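Local coordinates for inner membrane lipoprotein SadB (Salmonella enterica, PDB 4C47) that is needed for proper surface display of the trimeric autotransporter adhesin SadA, possibly by taking a direct part in its biogenesis, at residues H81-N86 with I108-V113; I90-R95 with L123-T128; R95-E100 with W163-L168; K132-S135 with D139-R142; L168-V173 with K179-G184. One frame throughout, in Å; residues are numbered along the deposited sequence.

Interaction 1: residues H81-N86 with I108-V113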
# COMPACT_ATOMS: atom_id res chain seq x y z
N HIS A 81 -4.73 1.33 30.32
CA HIS A 81 -3.62 1.56 31.23
C HIS A 81 -2.31 1.60 30.45
O HIS A 81 -1.68 2.65 30.33
CB HIS A 81 -3.55 0.50 32.33
CG HIS A 81 -2.55 0.80 33.40
ND1 HIS A 81 -2.63 1.92 34.20
CD2 HIS A 81 -1.43 0.15 33.79
CE1 HIS A 81 -1.62 1.94 35.04
NE2 HIS A 81 -0.87 0.87 34.82
N TYR A 82 -1.91 0.44 29.93
CA TYR A 82 -0.68 0.32 29.13
C TYR A 82 -0.92 0.71 27.68
O TYR A 82 -1.99 0.43 27.12
CB TYR A 82 -0.16 -1.12 29.17
CG TYR A 82 0.47 -1.54 30.49
CD1 TYR A 82 1.30 -0.67 31.19
CD2 TYR A 82 0.23 -2.80 31.03
CE1 TYR A 82 1.87 -1.05 32.39
CE2 TYR A 82 0.79 -3.18 32.23
CZ TYR A 82 1.61 -2.31 32.91
OH TYR A 82 2.18 -2.69 34.10
N PHE A 83 0.08 1.33 27.07
CA PHE A 83 0.09 1.54 25.62
C PHE A 83 1.52 1.64 25.09
O PHE A 83 2.45 1.88 25.85
CB PHE A 83 -0.73 2.79 25.23
CG PHE A 83 -0.13 4.09 25.69
CD1 PHE A 83 -0.47 4.62 26.92
CD2 PHE A 83 0.75 4.79 24.88
CE1 PHE A 83 0.07 5.82 27.35
CE2 PHE A 83 1.30 5.99 25.30
CZ PHE A 83 0.96 6.51 26.54
N ILE A 84 1.69 1.46 23.79
CA ILE A 84 3.01 1.49 23.18
C ILE A 84 3.06 2.48 22.02
O ILE A 84 2.13 2.55 21.21
CB ILE A 84 3.41 0.09 22.64
CG1 ILE A 84 3.52 -0.93 23.78
CG2 ILE A 84 4.72 0.15 21.88
CD1 ILE A 84 4.80 -0.84 24.57
N ILE A 85 4.13 3.27 21.97
CA ILE A 85 4.41 4.12 20.82
C ILE A 85 5.70 3.65 20.15
O ILE A 85 6.75 3.62 20.78
CB ILE A 85 4.56 5.60 21.21
CG1 ILE A 85 3.35 6.08 22.00
CG2 ILE A 85 4.76 6.45 19.97
CD1 ILE A 85 3.49 7.51 22.52
N ASN A 86 5.61 3.29 18.88
CA ASN A 86 6.76 2.76 18.15
C ASN A 86 6.71 3.20 16.69
O ASN A 86 5.79 2.82 15.96
CB ASN A 86 6.80 1.23 18.27
CG ASN A 86 8.08 0.62 17.68
OD1 ASN A 86 8.63 1.11 16.70
ND2 ASN A 86 8.54 -0.46 18.29
N ILE A 108 -3.79 14.43 32.09
CA ILE A 108 -3.41 13.03 32.20
C ILE A 108 -2.04 12.90 32.82
O ILE A 108 -1.04 13.36 32.25
CB ILE A 108 -3.39 12.35 30.82
CG1 ILE A 108 -4.74 12.51 30.12
CG2 ILE A 108 -3.02 10.88 30.97
CD1 ILE A 108 -4.79 11.85 28.76
N HIS A 109 -1.98 12.28 33.99
CA HIS A 109 -0.71 11.95 34.60
C HIS A 109 -0.34 10.54 34.19
O HIS A 109 -1.11 9.60 34.41
CB HIS A 109 -0.80 12.04 36.13
CG HIS A 109 -1.16 13.41 36.62
ND1 HIS A 109 -0.21 14.34 36.97
CD2 HIS A 109 -2.36 14.00 36.82
CE1 HIS A 109 -0.82 15.45 37.36
NE2 HIS A 109 -2.12 15.27 37.28
N LEU A 110 0.83 10.38 33.58
CA LEU A 110 1.27 9.06 33.15
C LEU A 110 2.76 8.85 33.39
O LEU A 110 3.47 9.77 33.79
CB LEU A 110 0.95 8.82 31.68
CG LEU A 110 1.67 9.65 30.62
CD1 LEU A 110 1.75 8.89 29.31
CD2 LEU A 110 0.96 10.97 30.41
N ASP A 111 3.21 7.63 33.15
CA ASP A 111 4.63 7.33 33.12
C ASP A 111 5.00 6.89 31.71
O ASP A 111 4.29 6.10 31.09
CB ASP A 111 5.00 6.23 34.11
CG ASP A 111 4.99 6.71 35.55
OD1 ASP A 111 5.25 7.91 35.78
OD2 ASP A 111 4.73 5.89 36.46
N LEU A 112 6.10 7.42 31.20
CA LEU A 112 6.66 6.95 29.94
C LEU A 112 7.97 6.24 30.24
O LEU A 112 8.67 6.58 31.19
CB LEU A 112 6.91 8.13 28.99
CG LEU A 112 5.70 8.86 28.41
CD1 LEU A 112 6.14 10.04 27.56
CD2 LEU A 112 4.84 7.91 27.59
N VAL A 113 8.29 5.24 29.43
CA VAL A 113 9.55 4.53 29.58
C VAL A 113 10.19 4.21 28.22
O VAL A 113 9.51 3.77 27.28
CB VAL A 113 9.39 3.23 30.42
CG1 VAL A 113 8.47 2.24 29.74
CG2 VAL A 113 10.75 2.61 30.70
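Phe83 and Leu110 meet over the strand that separates them. Segments 81-86 and 108-113 belong to one antiparallel sheet but are not adjacent in it: strand 91-102 runs between, and no hydrogen bond joins the two. The whole contact is apolar. CZ of Phe83 lies 3.7 Å from CD1 of Leu110, and CE1 of Phe83 is 4.0 Å from the same methyl. That methyl sits at the edge of the ring, near its plane. The two side chains cross roughly at right angles. Leu112 adds a looser touch, its CD2 being 4.3 Å from Phe83 CZ and approaching the ring obliquely.

The torsion of Phe83 explains the reach. A chi1 of 67° tucks CG into the gap flanked by N and C of its own backbone, and the ring extends over the neighbouring strand, passing above Gly94. A glycine suits that place, since it has no side chain to obstruct the aromatic ring. Within its own segment Phe83 also has Ile85 CG1 at the ring edge.

Between strand 82-86 and its neighbour 91-102 the hydrogen bonding is backbone to backbone. Phe83 pairs with Gly94 and Ile85 with Leu92, while Ile85 also packs on Ile183 of the facing sheet.

Phenylalanine and leucine suit this buried place because they bring apolar bulk and no polar group that would need a partner. The chemistry implies a contact resting on dispersion and burial, which have no preferred direction, while the sheet hydrogen bonds fix the backbones beneath it.

Interaction 2: residues I90-R95 with L123-T128; sequences IGLAGR and LAFNMT
The methyl ends of Leu92 and Leu123 meet head on between two facing sheets, Leu92 on strand 91-102 and Leu123 immediately before strand 124-130. Along Leu92, CB makes no contact with segment 123-128; it serves to aim the chain inward. At CG the chain leans to the amide side of the residue (chi1 -60°), and chi2 near 180° extends it to CD1, the methyl that makes the closest contacts. CD1 lies 3.9 Å from CD1 of Leu123 and 4.0 Å from CE1 of Phe125. The aromatic ring receives it at the edge, near the ring plane, so the methyl does not lie over a face. CD2 of Leu92 lies farther from the same Leu123 methyl, CD1 (4.3 Å), and is 4.0 Å from CG2 of Ile90 in its own segment.

Leu123 uses both methyls. While CD1 meets Leu92, its CD2 is 3.8 Å from CD1 of Ile90, whose side chain lies alongside and runs the opposite way. Forked leucine suits this position because one residue can engage two partners. Ile185 from the adjoining strand packs on Leu92, Leu123 and Phe125, and Leu112 closes on Phe125.

No hydrogen bond crosses the contact. Where the strands start, the backbones stand 9.9 Å apart between CA of Ile90 and CA of Leu123. Such spacing, bridged by aliphatic and aromatic groups alone, fits a beta-sandwich core, here between the two sheets of the C-terminal globular domain.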
# COMPACT_ATOMS: atom_id res chain seq x y z
N ILE A 90 12.25 4.71 17.54
CA ILE A 90 12.17 4.86 18.98
C ILE A 90 10.95 4.11 19.52
O ILE A 90 9.85 4.23 19.00
CB ILE A 90 12.10 6.35 19.38
CG1 ILE A 90 13.45 7.01 19.17
CG2 ILE A 90 11.68 6.49 20.83
CD1 ILE A 90 13.50 8.45 19.61
N GLY A 91 11.18 3.31 20.56
CA GLY A 91 10.10 2.59 21.21
C GLY A 91 9.88 3.09 22.62
O GLY A 91 10.81 3.18 23.42
N LEU A 92 8.63 3.42 22.92
CA LEU A 92 8.25 3.92 24.23
C LEU A 92 7.06 3.13 24.73
O LEU A 92 6.18 2.77 23.94
CB LEU A 92 7.86 5.40 24.16
CG LEU A 92 8.89 6.42 23.68
CD1 LEU A 92 8.29 7.82 23.69
CD2 LEU A 92 10.14 6.38 24.54
N ALA A 93 7.03 2.84 26.02
CA ALA A 93 5.81 2.31 26.63
C ALA A 93 5.25 3.38 27.55
O ALA A 93 5.98 4.26 27.99
CB ALA A 93 6.07 1.02 27.39
N GLY A 94 3.96 3.30 27.84
CA GLY A 94 3.32 4.28 28.70
C GLY A 94 2.26 3.66 29.57
O GLY A 94 1.56 2.73 29.14
N ARG A 95 2.13 4.16 30.79
CA ARG A 95 1.08 3.70 31.69
C ARG A 95 0.33 4.90 32.28
O ARG A 95 0.94 5.83 32.80
CB ARG A 95 1.64 2.80 32.80
CG ARG A 95 2.70 3.46 33.68
CD ARG A 95 3.38 2.46 34.59
NE ARG A 95 4.29 3.12 35.53
CZ ARG A 95 5.15 2.49 36.32
NH1 ARG A 95 5.25 1.17 36.29
NH2 ARG A 95 5.92 3.19 37.14
N LEU A 123 12.54 14.69 23.19
CA LEU A 123 11.43 14.17 22.40
C LEU A 123 10.31 15.19 22.35
O LEU A 123 10.09 15.93 23.31
CB LEU A 123 10.91 12.87 23.01
CG LEU A 123 11.63 11.56 22.69
CD1 LEU A 123 11.14 10.44 23.60
CD2 LEU A 123 11.40 11.17 21.24
N ALA A 124 9.61 15.25 21.22
CA ALA A 124 8.42 16.07 21.10
C ALA A 124 7.24 15.17 20.76
O ALA A 124 7.39 14.17 20.06
CB ALA A 124 8.61 17.14 20.03
N PHE A 125 6.06 15.52 21.27
CA PHE A 125 4.89 14.67 21.06
C PHE A 125 3.79 15.38 20.28
O PHE A 125 3.32 16.44 20.69
CB PHE A 125 4.34 14.18 22.41
CG PHE A 125 5.34 13.42 23.23
CD1 PHE A 125 5.52 12.06 23.05
CD2 PHE A 125 6.11 14.07 24.18
CE1 PHE A 125 6.44 11.36 23.81
CE2 PHE A 125 7.03 13.38 24.94
CZ PHE A 125 7.20 12.02 24.75
N ASN A 126 3.39 14.80 19.16
CA ASN A 126 2.22 15.30 18.45
C ASN A 126 0.98 14.68 19.08
O ASN A 126 0.87 13.46 19.16
CB ASN A 126 2.30 14.97 16.96
CG ASN A 126 3.41 15.72 16.26
OD1 ASN A 126 3.78 16.83 16.66
ND2 ASN A 126 3.96 15.12 15.21
N MET A 127 0.05 15.52 19.54
CA MET A 127 -1.12 15.01 20.23
C MET A 127 -2.43 15.56 19.69
O MET A 127 -2.55 16.75 19.40
CB MET A 127 -1.02 15.27 21.74
CG MET A 127 0.10 14.52 22.42
SD MET A 127 0.15 14.84 24.19
CE MET A 127 0.17 16.64 24.19
N THR A 128 -3.42 14.68 19.56
CA THR A 128 -4.76 15.05 19.13
C THR A 128 -5.74 14.36 20.06
O THR A 128 -5.59 13.19 20.35
CB THR A 128 -5.03 14.60 17.68
OG1 THR A 128 -4.03 15.15 16.81
CG2 THR A 128 -6.41 15.05 17.22

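Interaction 3: residues R95-E100 with W163-L168; sequences RILSIE and WTNVTL
The backbones of strands 91-102 and 164-171 run parallel with strand 105-114 between them, so the CA atoms of Arg95 and Trp163 are 8.8 Å apart and those of Leu97 and Asn165 9.5 Å. Side chains must therefore span a whole strand, and Arg95 does so by lying flat on the indole of Trp163. Guanidinium and ring planes are only 6° apart. CZ of Arg95 is 3.5 Å from the centroid of the five-membered ring, over the face, in a cation-pi stack; further back, CD of Arg95 makes a CH-pi contact 3.7 Å from the centroid of the six-membered ring. NH1 of Arg95 and NE1 of Trp163 are 3.4 Å apart, but both are donors and this is no hydrogen bond, merely a result of the overlap.

The approach depends on chi1 of 60°, which starts the arm straddled by the main-chain N and C, and on a straight run from there to NE. OD2 of Asp111, on the intervening strand, forms a salt bridge to NE, which probably helps hold the guanidinium on the ring. Arginine suits the site by offering a long aliphatic arm and a flat charged head together.

Two residues further along each strand, CD1 of Leu97 lies 3.9 Å from OD1 of Asn165, a glancing touch. A classic bulge sets Leu97 and Ser98 opposite the single residue His109. Trp163 also packs on Ile118 of a neighbouring subunit. Such an arginine-on-tryptophan stack, braced by an acid on the middle strand, here dresses the outward surface of a beta-sandwich sheet.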
# COMPACT_ATOMS: atom_id res chain seq x y z
N ARG A 95 2.13 4.16 30.79
CA ARG A 95 1.08 3.70 31.69
C ARG A 95 0.33 4.90 32.28
O ARG A 95 0.94 5.83 32.80
CB ARG A 95 1.64 2.80 32.80
CG ARG A 95 2.70 3.46 33.68
CD ARG A 95 3.38 2.46 34.59
NE ARG A 95 4.29 3.12 35.53
CZ ARG A 95 5.15 2.49 36.32
NH1 ARG A 95 5.25 1.17 36.29
NH2 ARG A 95 5.92 3.19 37.14
N ILE A 96 -0.99 4.87 32.17
CA ILE A 96 -1.82 5.97 32.64
C ILE A 96 -2.11 5.84 34.13
O ILE A 96 -2.74 4.88 34.57
CB ILE A 96 -3.14 6.06 31.85
CG1 ILE A 96 -2.86 6.27 30.36
CG2 ILE A 96 -4.00 7.18 32.40
CD1 ILE A 96 -4.11 6.47 29.54
N LEU A 97 -1.65 6.81 34.91
CA LEU A 97 -1.85 6.81 36.35
C LEU A 97 -3.22 7.36 36.72
O LEU A 97 -3.94 6.76 37.52
CB LEU A 97 -0.75 7.61 37.05
CG LEU A 97 0.69 7.18 36.71
CD1 LEU A 97 1.69 8.13 37.36
CD2 LEU A 97 0.94 5.75 37.15
N SER A 98 -3.58 8.50 36.12
CA SER A 98 -4.87 9.12 36.40
C SER A 98 -5.24 10.18 35.38
O SER A 98 -4.38 10.78 34.74
CB SER A 98 -4.87 9.75 37.80
OG SER A 98 -3.95 10.83 37.87
N ILE A 99 -6.55 10.40 35.22
CA ILE A 99 -7.05 11.51 34.44
C ILE A 99 -7.73 12.50 35.38
O ILE A 99 -8.66 12.15 36.10
CB ILE A 99 -8.05 11.05 33.35
CG1 ILE A 99 -7.30 10.45 32.15
CG2 ILE A 99 -8.87 12.23 32.87
CD1 ILE A 99 -7.11 8.96 32.23
N GLU A 100 -7.24 13.74 35.38
CA GLU A 100 -7.71 14.74 36.33
C GLU A 100 -8.36 15.93 35.62
O GLU A 100 -7.92 16.32 34.54
CB GLU A 100 -6.55 15.23 37.20
CG GLU A 100 -6.82 15.18 38.69
CD GLU A 100 -7.18 13.78 39.16
OE1 GLU A 100 -6.26 12.95 39.28
OE2 GLU A 100 -8.38 13.52 39.41
N TRP A 163 10.76 4.19 34.21
CA TRP A 163 9.45 4.83 34.17
C TRP A 163 9.56 6.27 34.63
O TRP A 163 10.03 6.54 35.74
CB TRP A 163 8.45 4.08 35.05
CG TRP A 163 8.04 2.74 34.51
CD1 TRP A 163 8.44 1.51 34.95
CD2 TRP A 163 7.13 2.50 33.43
NE1 TRP A 163 7.83 0.52 34.21
CE2 TRP A 163 7.03 1.10 33.27
CE3 TRP A 163 6.39 3.33 32.58
CZ2 TRP A 163 6.22 0.52 32.29
CZ3 TRP A 163 5.59 2.75 31.61
CH2 TRP A 163 5.51 1.36 31.47
N THR A 164 9.13 7.20 33.78
CA THR A 164 9.32 8.62 34.06
C THR A 164 8.01 9.40 34.02
O THR A 164 7.21 9.25 33.09
CB THR A 164 10.33 9.25 33.08
OG1 THR A 164 11.50 8.43 33.01
CG2 THR A 164 10.71 10.66 33.52
N ASN A 165 7.80 10.24 35.03
CA ASN A 165 6.57 11.02 35.15
C ASN A 165 6.39 12.06 34.05
O ASN A 165 7.24 12.93 33.86
CB ASN A 165 6.50 11.68 36.53
CG ASN A 165 5.32 11.20 37.34
OD1 ASN A 165 4.19 11.13 36.85
ND2 ASN A 165 5.57 10.85 38.60
N VAL A 166 5.27 11.97 33.34
CA VAL A 166 4.94 12.92 32.28
C VAL A 166 3.48 13.36 32.41
O VAL A 166 2.60 12.53 32.68
CB VAL A 166 5.19 12.32 30.88
CG1 VAL A 166 4.72 13.28 29.79
CG2 VAL A 166 6.66 11.99 30.69
N THR A 167 3.23 14.65 32.24
CA THR A 167 1.89 15.21 32.35
C THR A 167 1.40 15.80 31.02
O THR A 167 2.05 16.66 30.44
CB THR A 167 1.82 16.29 33.44
OG1 THR A 167 1.94 15.68 34.73
CG2 THR A 167 0.51 17.05 33.36
N LEU A 168 0.25 15.33 30.56
CA LEU A 168 -0.37 15.84 29.35
C LEU A 168 -1.56 16.72 29.71
O LEU A 168 -2.60 16.22 30.15
CB LEU A 168 -0.84 14.69 28.46
CG LEU A 168 0.18 13.61 28.12
CD1 LEU A 168 -0.44 12.54 27.23
CD2 LEU A 168 1.42 14.20 27.47

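Interaction 4: residues K132-S135 with D139-R142; sequences KKPS and DLPR
Pro134 and Asp139 lie flank to flank with their side chains heading contrary ways, bringing CB of Pro134 within 3.7 Å of CB of Asp139. The aspartate meets the proline with its apolar root: its first torsion (chi1 -60°) swings CG to the amide side, and CB, not the carboxylate, makes the closest touch. CG of Pro134 is also 4.0 Å from the backbone O of Asp139. Leu140 approaches that same corner of the ring, its CD2 being 4.2 Å from Pro134 CG.

These residues bring a short connection back on itself. Segment 132-135 follows strand 124-130, and the chain then turns into helix 140-146, an excursion from the beta-sandwich of the globular domain. Lys132 to Pro134 have backbone angles of the polyproline II kind, and proline suits such a path because its ring restrains phi while offering a compact apolar surface to the helix. Trp143, one turn further along, also touches Pro134 and Lys133.

Lys133 stretches alongside in an almost fully extended chain that bends at its last torsion (chi4 -68°). NZ of Lys133 thereby comes 4.3 Å from CD2 of Leu140, a loose contact. Within segment 139-142, the carboxylate of Asp139 turns to Arg142, whose guanidinium edge faces it in plane; NH2 of Arg142 and OD1 of Asp139 form a long salt bridge at 3.6 Å.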
# COMPACT_ATOMS: atom_id res chain seq x y z
N LYS A 132 -15.28 10.47 21.59
CA LYS A 132 -15.17 9.14 20.99
C LYS A 132 -15.19 9.19 19.46
O LYS A 132 -15.94 9.96 18.87
CB LYS A 132 -16.29 8.23 21.49
N LYS A 133 -14.35 8.36 18.85
CA LYS A 133 -14.30 8.24 17.40
C LYS A 133 -15.62 7.66 16.89
O LYS A 133 -15.99 6.54 17.25
CB LYS A 133 -13.13 7.33 17.00
CG LYS A 133 -12.68 7.46 15.55
CD LYS A 133 -11.39 6.67 15.33
CE LYS A 133 -10.79 6.92 13.95
NZ LYS A 133 -11.62 6.37 12.85
N PRO A 134 -16.34 8.43 16.06
CA PRO A 134 -17.66 8.01 15.55
C PRO A 134 -17.58 6.73 14.74
O PRO A 134 -16.60 6.52 14.01
CB PRO A 134 -18.08 9.19 14.65
CG PRO A 134 -16.80 9.86 14.28
CD PRO A 134 -15.91 9.71 15.49
N SER A 135 -18.59 5.88 14.86
CA SER A 135 -18.58 4.57 14.22
C SER A 135 -18.99 4.62 12.75
O SER A 135 -18.81 3.65 12.02
CB SER A 135 -19.49 3.60 14.98
OG SER A 135 -20.82 4.07 15.02
N ASP A 139 -19.85 10.79 9.67
CA ASP A 139 -19.65 11.67 10.83
C ASP A 139 -18.19 12.07 11.00
O ASP A 139 -17.86 12.88 11.87
CB ASP A 139 -20.15 10.99 12.10
CG ASP A 139 -21.63 10.66 12.04
OD1 ASP A 139 -22.34 11.29 11.23
OD2 ASP A 139 -22.08 9.78 12.80
N LEU A 140 -17.31 11.51 10.16
CA LEU A 140 -15.87 11.76 10.26
C LEU A 140 -15.41 13.23 10.15
O LEU A 140 -14.67 13.69 11.01
CB LEU A 140 -15.08 10.87 9.30
CG LEU A 140 -14.79 9.44 9.78
CD1 LEU A 140 -13.96 8.67 8.75
CD2 LEU A 140 -14.09 9.46 11.13
N PRO A 141 -15.84 13.96 9.10
CA PRO A 141 -15.31 15.32 8.93
C PRO A 141 -15.62 16.27 10.09
O PRO A 141 -14.74 17.03 10.52
CB PRO A 141 -15.98 15.81 7.65
CG PRO A 141 -17.20 14.96 7.50
CD PRO A 141 -16.80 13.63 8.03
N ARG A 142 -16.85 16.22 10.59
CA ARG A 142 -17.27 17.07 11.70
C ARG A 142 -16.44 16.76 12.94
O ARG A 142 -15.94 17.67 13.62
CB ARG A 142 -18.76 16.85 11.99
CG ARG A 142 -19.63 16.88 10.74
CD ARG A 142 -21.11 16.74 11.08
NE ARG A 142 -21.67 15.48 10.60
CZ ARG A 142 -22.21 15.31 9.39
NH1 ARG A 142 -22.25 16.32 8.53
NH2 ARG A 142 -22.71 14.13 9.04

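Interaction 5: residues L168-V173 with K179-G184; sequences LTLKGV and KYLKIG
Leu181 faces both Leu168 and Leu170, giving a small cluster of methyl groups. The contacts across are apolar and rather loose: CD2 of Leu181 is 4.4 Å from CD1 of Leu168, and CD1 of Leu181 is 4.3 Å from CD1 of Leu170. One forked side chain thus serves two partners, a methyl for each. Its CG stands opposite the backbone N (chi1 180°), and with chi2 at 58° this presents CD1 to Leu170 and CD2 to Leu168. Those partners share another form, bent toward the amide side at CG and extended beyond. Ile183 points the same way as Leu181. CD1 of Ile183 is 4.7 Å from CD1 of Leu168, just beyond close touch.

No hydrogen bond links the two segments, as expected when the CA atoms of Leu170 and Leu181 are 9.9 Å apart. Polar atoms bond elsewhere: the backbone O of Lys171 accepts from NE1 of Trp129, whose indole also packs on Leu170 and Leu181.

Two backbone features shape the ends. Gly172 has a positive phi of 105°, a conformation that the absence of a side chain makes easy as strand 164-171 gives way to loop. Where strand 180-186 starts, Gly130 is matched by two residues, Lys179 and Tyr180, in a beta bulge of the classic type.

The segments run in opposite directions on the two sheets of the sandwich. Strand 164-171 is an outermost strand beside 105-114, whereas strand 180-186 lies between 73-75 and 124-130; Met127 and Ile108 fill in around the leucines.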
# COMPACT_ATOMS: atom_id res chain seq x y z
N LEU A 168 0.25 15.33 30.56
CA LEU A 168 -0.37 15.84 29.35
C LEU A 168 -1.56 16.72 29.71
O LEU A 168 -2.60 16.22 30.15
CB LEU A 168 -0.84 14.69 28.46
CG LEU A 168 0.18 13.61 28.12
CD1 LEU A 168 -0.44 12.54 27.23
CD2 LEU A 168 1.42 14.20 27.47
N THR A 169 -1.42 18.03 29.52
CA THR A 169 -2.53 18.94 29.76
C THR A 169 -3.33 19.11 28.47
O THR A 169 -2.82 19.61 27.47
CB THR A 169 -2.07 20.31 30.29
OG1 THR A 169 -1.59 21.11 29.20
CG2 THR A 169 -0.97 20.14 31.32
N LEU A 170 -4.59 18.68 28.51
CA LEU A 170 -5.45 18.70 27.34
C LEU A 170 -6.68 19.57 27.60
O LEU A 170 -7.67 19.10 28.14
CB LEU A 170 -5.89 17.28 27.00
CG LEU A 170 -4.77 16.25 26.90
CD1 LEU A 170 -5.33 14.87 26.59
CD2 LEU A 170 -3.75 16.66 25.84
N LYS A 171 -6.60 20.84 27.21
CA LYS A 171 -7.71 21.77 27.41
C LYS A 171 -8.81 21.53 26.39
O LYS A 171 -8.56 21.06 25.28
CB LYS A 171 -7.21 23.21 27.33
N GLY A 172 -10.05 21.85 26.77
CA GLY A 172 -11.17 21.77 25.86
C GLY A 172 -12.09 20.58 26.09
O GLY A 172 -13.24 20.60 25.66
N VAL A 173 -11.60 19.55 26.77
CA VAL A 173 -12.38 18.34 26.99
C VAL A 173 -12.32 17.83 28.43
O VAL A 173 -11.24 17.64 28.99
CB VAL A 173 -11.95 17.20 26.05
CG1 VAL A 173 -12.71 15.93 26.36
CG2 VAL A 173 -12.17 17.59 24.60
N LYS A 179 -12.45 10.54 25.33
CA LYS A 179 -12.43 9.13 24.93
C LYS A 179 -11.60 8.88 23.68
O LYS A 179 -11.61 7.79 23.13
CB LYS A 179 -13.85 8.60 24.74
CG LYS A 179 -14.71 8.72 25.99
CD LYS A 179 -15.97 7.89 25.88
CE LYS A 179 -16.85 8.10 27.10
NZ LYS A 179 -16.08 7.91 28.36
N TYR A 180 -10.87 9.90 23.24
CA TYR A 180 -9.98 9.75 22.09
C TYR A 180 -8.66 10.47 22.30
O TYR A 180 -8.63 11.68 22.53
CB TYR A 180 -10.63 10.24 20.80
CG TYR A 180 -9.75 10.05 19.59
CD1 TYR A 180 -9.56 8.80 19.03
CD2 TYR A 180 -9.10 11.13 19.00
CE1 TYR A 180 -8.75 8.62 17.93
CE2 TYR A 180 -8.29 10.96 17.89
CZ TYR A 180 -8.12 9.70 17.36
OH TYR A 180 -7.31 9.52 16.26
N LEU A 181 -7.57 9.71 22.21
CA LEU A 181 -6.23 10.27 22.27
C LEU A 181 -5.35 9.63 21.21
O LEU A 181 -5.22 8.41 21.15
CB LEU A 181 -5.62 10.09 23.66
CG LEU A 181 -4.20 10.64 23.83
CD1 LEU A 181 -4.14 12.13 23.50
CD2 LEU A 181 -3.69 10.38 25.24
N LYS A 182 -4.76 10.48 20.38
CA LYS A 182 -3.84 10.06 19.34
C LYS A 182 -2.51 10.72 19.65
O LYS A 182 -2.41 11.94 19.76
CB LYS A 182 -4.34 10.55 17.98
CG LYS A 182 -3.42 10.25 16.81
CD LYS A 182 -3.84 11.09 15.61
CE LYS A 182 -3.48 10.43 14.30
NZ LYS A 182 -4.08 11.16 13.14
N ILE A 183 -1.47 9.90 19.81
CA ILE A 183 -0.16 10.42 20.18
C ILE A 183 0.96 9.85 19.32
O ILE A 183 1.07 8.64 19.13
CB ILE A 183 0.12 10.21 21.69
CG1 ILE A 183 1.50 10.75 22.05
CG2 ILE A 183 -0.01 8.74 22.07
CD1 ILE A 183 1.78 10.76 23.54
N GLY A 184 1.79 10.75 18.79
CA GLY A 184 2.91 10.36 17.95
C GLY A 184 4.21 11.05 18.33
O GLY A 184 4.22 12.01 19.11

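How the interactions relate
Interactions 1, 2, 3 and 5 lie in the beta-sandwich of the C-terminal domain, with centres 7 to 13 Å apart. Interactions 1 and 3 each skip a strand within the sheet ordered 82-86, 91-102, 105-114, 164-171; interactions 2 and 5 join that sheet to the one containing 124-130 and 180-186. Interactions 2 and 3 share Arg95, interactions 3 and 5 share Leu168. Along the chain the segments of interactions 1, 2 and 3 alternate, whereas interaction 5 follows all the others. Interaction 4 stands apart, about 16 Å from interaction 5 between centres, in the excursion after strand 124-130. Strands both near and far in sequence are thus joined into one globular unit beyond the trimeric coiled coil.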